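Local atomic coordinates of Non-ribosomal peptide synthetase (Methanobrevibacter ruminantium, PDB entry 6VTJ), a protein that probably releases a peptide, held as a thioester on the phosphopantetheine arm of its carrier domain, by NAD(P)H-dependent reduction in its reductase domain. Residues L124-V129 / Y144-S149; I140-E145 / G372-S377; V173-D176 / F182-L185. All coordinates share one frame; numbering follows the deposited sequence.

Contact 1 (L124-V129 / Y144-S149); sequences LELGNV and YEFIKS
Val129 and Phe146 come closest in the backbone, 8.9 Å from CA to CA, where the loop 124-129 leads into strand 129-132 and passes the C-terminal turns of helix 137-149. Strand and helix open the first beta-alpha-beta crossover of a Rossmann-like domain, and this contact joins the loop entering the strand to the C-terminal part of the helix that follows it. Within 144-149 the Phe146 ring makes the whole contact. With CG anti to the backbone N (chi1 -177°), the ring reaches out from the helix and brings CE2 up to both Leu126 CD2 and Val129 CG2. Val129 presents CG2 obliquely to Phe146 CE2 at 3.6 Å, while Leu126 CD2 lies near the ring plane, at the edge, 3.7 Å from Phe146 CE2. Leu126 O and Asn128 N of the loop are hydrogen-bonded to Thr213 OG1 and Asp212 OD2. Replacing Phe146 by an alanine would probably open a gap between loop and helix, stripping Leu126 CD2 and Val129 CG2 of their shared partner. At the ring's outer end, the Gly127 carbonyl oxygen lies in the ring plane, 3.7 Å from Phe146 CZ, facing the C-H edge.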
loop_
_atom_site.group_PDB
_atom_site.type_symbol
_atom_site.label_atom_id
_atom_site.label_comp_id
_atom_site.label_asym_id
_atom_site.label_seq_id
_atom_site.Cartn_x
_atom_site.Cartn_y
_atom_site.Cartn_z
ATOM N N LEU A 124 -0.998 19.702 -19.001
ATOM C CA LEU A 124 0.114 20.363 -18.333
ATOM C C LEU A 124 1.419 19.688 -18.749
ATOM O O LEU A 124 1.430 18.532 -19.176
ATOM C CB LEU A 124 -0.060 20.305 -16.809
ATOM C CG LEU A 124 -1.416 20.737 -16.225
ATOM C CD1 LEU A 124 -1.531 20.375 -14.730
ATOM C CD2 LEU A 124 -1.658 22.242 -16.433
ATOM N N GLU A 125 2.524 20.421 -18.649
ATOM C CA GLU A 125 3.820 19.840 -18.976
ATOM C C GLU A 125 4.436 19.213 -17.732
ATOM O O GLU A 125 4.359 19.776 -16.640
ATOM C CB GLU A 125 4.771 20.886 -19.553
ATOM C CG GLU A 125 4.546 21.184 -21.022
ATOM C CD GLU A 125 5.304 22.423 -21.483
ATOM O OE1 GLU A 125 5.569 23.307 -20.635
ATOM O OE2 GLU A 125 5.623 22.518 -22.693
ATOM N N LEU A 126 5.039 18.035 -17.904
ATOM C CA LEU A 126 5.718 17.385 -16.785
ATOM C C LEU A 126 6.963 18.163 -16.369
ATOM O O LEU A 126 7.131 18.500 -15.193
ATOM C CB LEU A 126 6.075 15.948 -17.165
ATOM C CG LEU A 126 6.473 14.980 -16.059
ATOM C CD1 LEU A 126 5.321 14.779 -15.127
ATOM C CD2 LEU A 126 6.887 13.659 -16.669
ATOM N N GLY A 127 7.850 18.460 -17.321
ATOM C CA GLY A 127 9.034 19.222 -16.962
ATOM C C GLY A 127 10.039 18.376 -16.191
ATOM O O GLY A 127 10.121 17.155 -16.348
ATOM N N ASN A 128 10.815 19.041 -15.339
ATOM C CA ASN A 128 11.743 18.344 -14.465
ATOM C C ASN A 128 11.031 17.885 -13.202
ATOM O O ASN A 128 10.238 18.623 -12.614
ATOM C CB ASN A 128 12.914 19.247 -14.096
ATOM C CG ASN A 128 13.641 19.781 -15.307
ATOM O OD1 ASN A 128 13.770 19.100 -16.334
ATOM N ND2 ASN A 128 14.103 21.014 -15.204
ATOM N N VAL A 129 11.352 16.677 -12.752
ATOM C CA VAL A 129 10.601 16.025 -11.684
ATOM C C VAL A 129 11.467 15.904 -10.441
ATOM O O VAL A 129 12.648 15.564 -10.532
ATOM C CB VAL A 129 10.100 14.645 -12.145
ATOM C CG1 VAL A 129 9.706 13.760 -10.931
ATOM C CG2 VAL A 129 8.946 14.829 -13.127
ATOM N N TYR A 144 12.598 4.722 -14.047
ATOM C CA TYR A 144 12.798 4.014 -15.307
ATOM C C TYR A 144 11.964 4.616 -16.434
ATOM O O TYR A 144 12.499 5.007 -17.478
ATOM C CB TYR A 144 12.453 2.546 -15.119
ATOM C CG TYR A 144 12.713 1.699 -16.337
ATOM C CD1 TYR A 144 14.008 1.344 -16.688
ATOM C CD2 TYR A 144 11.666 1.249 -17.130
ATOM C CE1 TYR A 144 14.261 0.574 -17.792
ATOM C CE2 TYR A 144 11.907 0.471 -18.237
ATOM C CZ TYR A 144 13.210 0.131 -18.564
ATOM O OH TYR A 144 13.475 -0.641 -19.674
ATOM N N GLU A 145 10.646 4.720 -16.233
ATOM C CA GLU A 145 9.795 5.229 -17.304
ATOM C C GLU A 145 10.090 6.687 -17.615
ATOM O O GLU A 145 9.941 7.117 -18.767
ATOM C CB GLU A 145 8.313 5.072 -16.957
ATOM C CG GLU A 145 7.837 3.635 -16.843
ATOM C CD GLU A 145 7.944 2.843 -18.150
ATOM O OE1 GLU A 145 7.811 3.444 -19.251
ATOM O OE2 GLU A 145 8.155 1.606 -18.061
ATOM N N PHE A 146 10.491 7.473 -16.618
ATOM C CA PHE A 146 10.818 8.866 -16.899
ATOM C C PHE A 146 12.031 8.942 -17.813
ATOM O O PHE A 146 12.040 9.691 -18.791
ATOM C CB PHE A 146 11.068 9.640 -15.602
ATOM C CG PHE A 146 11.332 11.107 -15.819
ATOM C CD1 PHE A 146 12.614 11.562 -16.122
ATOM C CD2 PHE A 146 10.297 12.032 -15.755
ATOM C CE1 PHE A 146 12.855 12.926 -16.340
ATOM C CE2 PHE A 146 10.535 13.394 -15.971
ATOM C CZ PHE A 146 11.815 13.836 -16.263
ATOM N N ILE A 147 13.077 8.179 -17.487
ATOM C CA ILE A 147 14.255 8.100 -18.344
ATOM C C ILE A 147 13.849 7.725 -19.753
ATOM O O ILE A 147 14.334 8.309 -20.731
ATOM C CB ILE A 147 15.260 7.080 -17.775
ATOM C CG1 ILE A 147 15.889 7.592 -16.484
ATOM C CG2 ILE A 147 16.334 6.741 -18.781
ATOM C CD1 ILE A 147 16.346 6.444 -15.584
ATOM N N LYS A 148 12.951 6.741 -19.881
ATOM C CA LYS A 148 12.680 6.165 -21.192
ATOM C C LYS A 148 11.736 7.000 -22.039
ATOM O O LYS A 148 11.783 6.885 -23.268
ATOM C CB LYS A 148 12.099 4.758 -21.058
ATOM C CG LYS A 148 13.108 3.704 -20.683
ATOM C CD LYS A 148 12.548 2.317 -20.930
ATOM N N SER A 149 10.887 7.836 -21.429
ATOM C CA SER A 149 9.791 8.458 -22.164
ATOM C C SER A 149 9.662 9.958 -21.975
ATOM O O SER A 149 8.792 10.557 -22.610
ATOM C CB SER A 149 8.449 7.819 -21.774
ATOM O OG SER A 149 8.599 6.433 -21.572
#

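Contact 2 (I140-E145 / G372-S377); sequences IHILYE and GILALS
Ile142 and Leu374 mark the closest backbone approach between segments 140-145 and 372-377, with their CA atoms 7.5 Å apart. The axes of the short segments 140-145 and 372-376 pass at 10.2 Å with a signed crossing angle of -64°, and no hydrogen bond joins them. The first kind of interaction is aliphatic packing. Ile142 sends its CG1 branch out with CD1 at the tip, and this methyl meets Ile373 CD1 at 3.9 Å; the two side chains cross at about a right angle. The other branch, CG2, makes a looser approach to Leu374 CD2.

The second kind is a side chain laid against backbone. Leu374 projects CD1 onto the helix at Glu145, 3.6 Å from Glu145 C, with Glu145 CB almost as near. Only the root of Glu145 takes part, because its chain bends at chi2 (-63°) and carries the carboxylate away from Leu374; beyond these segments its side chain touches Asp367, Ala370 and Lys371.

The third kind lies within 372-377, where Ile373 O is gripped twice from opposite faces of its plane, by Ser377 N and by Ser377 OG, the latter at 2.7 Å and 36° out of the carbonyl plane. This ties the hydroxyl of a buried serine back to the helix. An apolar interface between helices that are distant in sequence but packed together beside the mainly parallel sheet is characteristic of the layered Rossmann fold, consistent with the extended short-chain dehydrogenase architecture of reductase domains.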
loop_
_atom_site.group_PDB
_atom_site.type_symbol
_atom_site.label_atom_id
_atom_site.label_comp_id
_atom_site.label_asym_id
_atom_site.label_seq_id
_atom_site.Cartn_x
_atom_site.Cartn_y
_atom_site.Cartn_z
ATOM N N ILE A 140 11.308 3.287 -8.310
ATOM C CA ILE A 140 12.345 2.914 -9.269
ATOM C C ILE A 140 11.762 2.784 -10.664
ATOM O O ILE A 140 12.413 3.120 -11.664
ATOM C CB ILE A 140 13.050 1.613 -8.817
ATOM C CG1 ILE A 140 14.347 1.415 -9.579
ATOM C CG2 ILE A 140 12.167 0.371 -8.987
ATOM C CD1 ILE A 140 15.318 2.522 -9.373
ATOM N N HIS A 141 10.525 2.323 -10.761
ATOM C CA HIS A 141 9.934 2.156 -12.077
ATOM C C HIS A 141 9.393 3.455 -12.630
ATOM O O HIS A 141 9.383 3.639 -13.851
ATOM C CB HIS A 141 8.863 1.083 -12.002
ATOM C CG HIS A 141 9.436 -0.293 -11.926
ATOM N ND1 HIS A 141 9.599 -0.966 -10.735
ATOM C CD2 HIS A 141 9.944 -1.098 -12.891
ATOM C CE1 HIS A 141 10.146 -2.148 -10.974
ATOM N NE2 HIS A 141 10.380 -2.245 -12.273
ATOM N N ILE A 142 8.956 4.373 -11.758
ATOM C CA ILE A 142 8.699 5.741 -12.213
ATOM C C ILE A 142 9.978 6.353 -12.784
ATOM O O ILE A 142 9.953 7.011 -13.824
ATOM C CB ILE A 142 8.124 6.608 -11.081
ATOM C CG1 ILE A 142 6.724 6.114 -10.665
ATOM C CG2 ILE A 142 8.125 8.093 -11.501
ATOM C CD1 ILE A 142 6.102 6.854 -9.474
ATOM N N LEU A 143 11.117 6.138 -12.118
ATOM C CA LEU A 143 12.371 6.684 -12.629
ATOM C C LEU A 143 12.732 6.040 -13.966
ATOM O O LEU A 143 13.144 6.724 -14.918
ATOM C CB LEU A 143 13.484 6.471 -11.603
ATOM C CG LEU A 143 14.933 6.588 -12.081
ATOM C CD1 LEU A 143 15.184 8.003 -12.561
ATOM C CD2 LEU A 143 15.899 6.230 -10.964
ATOM N N TYR A 144 12.598 4.722 -14.047
ATOM C CA TYR A 144 12.798 4.014 -15.307
ATOM C C TYR A 144 11.964 4.616 -16.434
ATOM O O TYR A 144 12.499 5.007 -17.478
ATOM C CB TYR A 144 12.453 2.546 -15.119
ATOM C CG TYR A 144 12.713 1.699 -16.337
ATOM C CD1 TYR A 144 14.008 1.344 -16.688
ATOM C CD2 TYR A 144 11.666 1.249 -17.130
ATOM C CE1 TYR A 144 14.261 0.574 -17.792
ATOM C CE2 TYR A 144 11.907 0.471 -18.237
ATOM C CZ TYR A 144 13.210 0.131 -18.564
ATOM O OH TYR A 144 13.475 -0.641 -19.674
ATOM N N GLU A 145 10.646 4.720 -16.233
ATOM C CA GLU A 145 9.795 5.229 -17.304
ATOM C C GLU A 145 10.090 6.687 -17.615
ATOM O O GLU A 145 9.941 7.117 -18.767
ATOM C CB GLU A 145 8.313 5.072 -16.957
ATOM C CG GLU A 145 7.837 3.635 -16.843
ATOM C CD GLU A 145 7.944 2.843 -18.150
ATOM O OE1 GLU A 145 7.811 3.444 -19.251
ATOM O OE2 GLU A 145 8.155 1.606 -18.061
ATOM N N GLY A 372 1.358 4.925 -16.379
ATOM C CA GLY A 372 0.107 5.624 -16.156
ATOM C C GLY A 372 0.242 6.814 -15.228
ATOM O O GLY A 372 -0.487 7.803 -15.375
ATOM N N ILE A 373 1.164 6.740 -14.262
ATOM C CA ILE A 373 1.409 7.883 -13.384
ATOM C C ILE A 373 1.989 9.031 -14.188
ATOM O O ILE A 373 1.560 10.187 -14.066
ATOM C CB ILE A 373 2.330 7.481 -12.221
ATOM C CG1 ILE A 373 1.524 6.706 -11.179
ATOM C CG2 ILE A 373 2.987 8.702 -11.590
ATOM C CD1 ILE A 373 2.390 5.854 -10.278
ATOM N N LEU A 374 2.956 8.719 -15.049
ATOM C CA LEU A 374 3.544 9.759 -15.877
ATOM C C LEU A 374 2.521 10.364 -16.828
ATOM O O LEU A 374 2.549 11.572 -17.082
ATOM C CB LEU A 374 4.736 9.199 -16.645
ATOM C CG LEU A 374 5.922 8.879 -15.747
ATOM C CD1 LEU A 374 7.136 8.520 -16.602
ATOM C CD2 LEU A 374 6.238 10.046 -14.814
ATOM N N ALA A 375 1.599 9.551 -17.365
ATOM C CA ALA A 375 0.588 10.109 -18.274
ATOM C C ALA A 375 -0.407 10.982 -17.527
ATOM O O ALA A 375 -0.754 12.076 -17.983
ATOM C CB ALA A 375 -0.150 8.990 -19.021
ATOM N N LEU A 376 -0.910 10.500 -16.388
ATOM C CA LEU A 376 -1.918 11.249 -15.655
ATOM C C LEU A 376 -1.357 12.532 -15.064
ATOM O O LEU A 376 -2.123 13.471 -14.833
ATOM C CB LEU A 376 -2.536 10.368 -14.566
ATOM C CG LEU A 376 -3.284 9.163 -15.160
ATOM C CD1 LEU A 376 -3.644 8.118 -14.101
ATOM C CD2 LEU A 376 -4.531 9.608 -15.935
ATOM N N SER A 377 -0.035 12.612 -14.845
ATOM C CA SER A 377 0.535 13.844 -14.311
ATOM C C SER A 377 0.400 15.015 -15.288
ATOM O O SER A 377 0.482 16.169 -14.857
ATOM C CB SER A 377 2.003 13.612 -13.937
ATOM O OG SER A 377 2.112 12.572 -12.949
#

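Contact 3 (V173-D176 / F182-L185); sequences VMND and FTDL
Met174 and Phe182 meet at about a right angle, the methionine methyl being the point of touch. The Met174 chain runs extended through chi2, then turns at chi3 (73°), which swings CE toward the backbone of Phe182. There CE lies 3.6 Å from Phe182 CB and 3.5 Å from Phe182 O. That oxygen accepts the Leu185 N-H, closing the 3-10 turn, so the methyl rests against a carbonyl fixed by the turn. The aromatic ring of Phe182 leads away from Met174 and packs on Ile147 of helix 137-149.

Asn175 and Thr183 are likewise crossed at about a right angle, but they do not bond directly: Asn175 ND2 stands 4.0 Å from Thr183 OG1. One water bridges them, accepting from Asn175 ND2 at 2.9 Å and donating to Thr183 OG1, which also bonds to Asp181 OD1. A second water accepts from Phe182 N at 2.7 Å and makes a weak bond to Asn175 OD1, so both ends of the amide face water-mediated partners. A buried methyl beside a water-bridged polar margin thus joins helix 166-177 to the 3-10 turn in the following alpha-to-beta connection, which leads to strand 190-194 of the Rossmann-like sheet.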
loop_
_atom_site.group_PDB
_atom_site.type_symbol
_atom_site.label_atom_id
_atom_site.label_comp_id
_atom_site.label_asym_id
_atom_site.label_seq_id
_atom_site.Cartn_x
_atom_site.Cartn_y
_atom_site.Cartn_z
ATOM N N VAL A 173 20.498 0.283 -6.743
ATOM C CA VAL A 173 19.104 -0.118 -6.931
ATOM C C VAL A 173 18.753 -0.165 -8.416
ATOM O O VAL A 173 18.072 -1.094 -8.889
ATOM C CB VAL A 173 18.179 0.841 -6.161
ATOM C CG1 VAL A 173 16.706 0.475 -6.394
ATOM C CG2 VAL A 173 18.544 0.854 -4.691
ATOM N N MET A 174 19.218 0.834 -9.178
ATOM C CA MET A 174 18.966 0.862 -10.615
ATOM C C MET A 174 19.482 -0.403 -11.282
ATOM O O MET A 174 18.784 -1.021 -12.098
ATOM C CB MET A 174 19.617 2.095 -11.243
ATOM C CG MET A 174 18.852 3.391 -11.040
ATOM S SD MET A 174 19.875 4.791 -11.531
ATOM C CE MET A 174 19.801 4.542 -13.313
ATOM N N ASN A 175 20.712 -0.807 -10.942
ATOM C CA ASN A 175 21.257 -2.033 -11.524
ATOM C C ASN A 175 20.548 -3.276 -10.995
ATOM O O ASN A 175 20.446 -4.281 -11.706
ATOM C CB ASN A 175 22.755 -2.118 -11.252
ATOM C CG ASN A 175 23.552 -1.154 -12.104
ATOM O OD1 ASN A 175 23.208 -0.888 -13.262
ATOM N ND2 ASN A 175 24.626 -0.627 -11.537
ATOM N N ASP A 176 20.067 -3.229 -9.753
ATOM C CA ASP A 176 19.253 -4.316 -9.215
ATOM C C ASP A 176 18.025 -4.591 -10.076
ATOM O O ASP A 176 17.661 -5.754 -10.297
ATOM C CB ASP A 176 18.816 -3.968 -7.795
ATOM C CG ASP A 176 19.459 -4.838 -6.772
ATOM O OD1 ASP A 176 20.094 -5.828 -7.190
ATOM O OD2 ASP A 176 19.338 -4.535 -5.558
ATOM N N PHE A 182 21.661 2.451 -16.845
ATOM C CA PHE A 182 21.496 3.890 -16.994
ATOM C C PHE A 182 22.379 4.677 -16.022
ATOM O O PHE A 182 22.061 5.828 -15.686
ATOM C CB PHE A 182 20.023 4.251 -16.849
ATOM C CG PHE A 182 19.206 3.922 -18.074
ATOM C CD1 PHE A 182 19.650 4.299 -19.342
ATOM C CD2 PHE A 182 18.016 3.220 -17.972
ATOM C CE1 PHE A 182 18.900 3.992 -20.504
ATOM C CE2 PHE A 182 17.257 2.910 -19.122
ATOM C CZ PHE A 182 17.709 3.290 -20.391
ATOM N N THR A 183 23.515 4.088 -15.609
ATOM C CA THR A 183 24.454 4.764 -14.707
ATOM C C THR A 183 24.995 6.041 -15.321
ATOM O O THR A 183 25.188 7.047 -14.625
ATOM C CB THR A 183 25.643 3.857 -14.380
ATOM O OG1 THR A 183 25.190 2.655 -13.765
ATOM C CG2 THR A 183 26.656 4.576 -13.461
ATOM N N ASP A 184 25.307 5.998 -16.616
ATOM C CA ASP A 184 25.885 7.149 -17.291
ATOM C C ASP A 184 24.933 8.331 -17.357
ATOM O O ASP A 184 25.372 9.436 -17.679
ATOM C CB ASP A 184 26.345 6.752 -18.695
ATOM C CG ASP A 184 25.267 6.042 -19.490
ATOM O OD1 ASP A 184 24.507 5.226 -18.907
ATOM O OD2 ASP A 184 25.190 6.301 -20.713
ATOM N N LEU A 185 23.656 8.146 -17.052
ATOM C CA LEU A 185 22.787 9.311 -16.976
ATOM C C LEU A 185 22.843 9.981 -15.616
ATOM O O LEU A 185 22.380 11.115 -15.482
ATOM C CB LEU A 185 21.347 8.923 -17.321
ATOM C CG LEU A 185 21.169 8.333 -18.723
ATOM C CD1 LEU A 185 19.695 8.228 -19.076
ATOM C CD2 LEU A 185 21.894 9.201 -19.735
HETATM O O HOH W 1 20.702 0.945 -14.759
HETATM O O HOH W 2 26.691 0.830 -12.983
#

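Helix 137-149 ties the three contacts together. Contacts 1 and 2 use its successive turns, share Tyr144 and Glu145, and have centres about 7 Å apart; Leu126 and Leu374 also touch, so loop 124-129 and helix 366-376 meet each other as well as helix 137-149. Contact 3 lies about 17 Å from the centre of either, yet Ile140 reaches Val173 and Met174, while Ile147 reaches Phe182 and Leu185. Contact 1 is complete before the residues of contact 3 begin, and both segments of contact 3 fall between the two segments of contact 2. Helix 366-376, late in the chain, thus packs on the helix that follows the first strand of the Rossmann-like sheet.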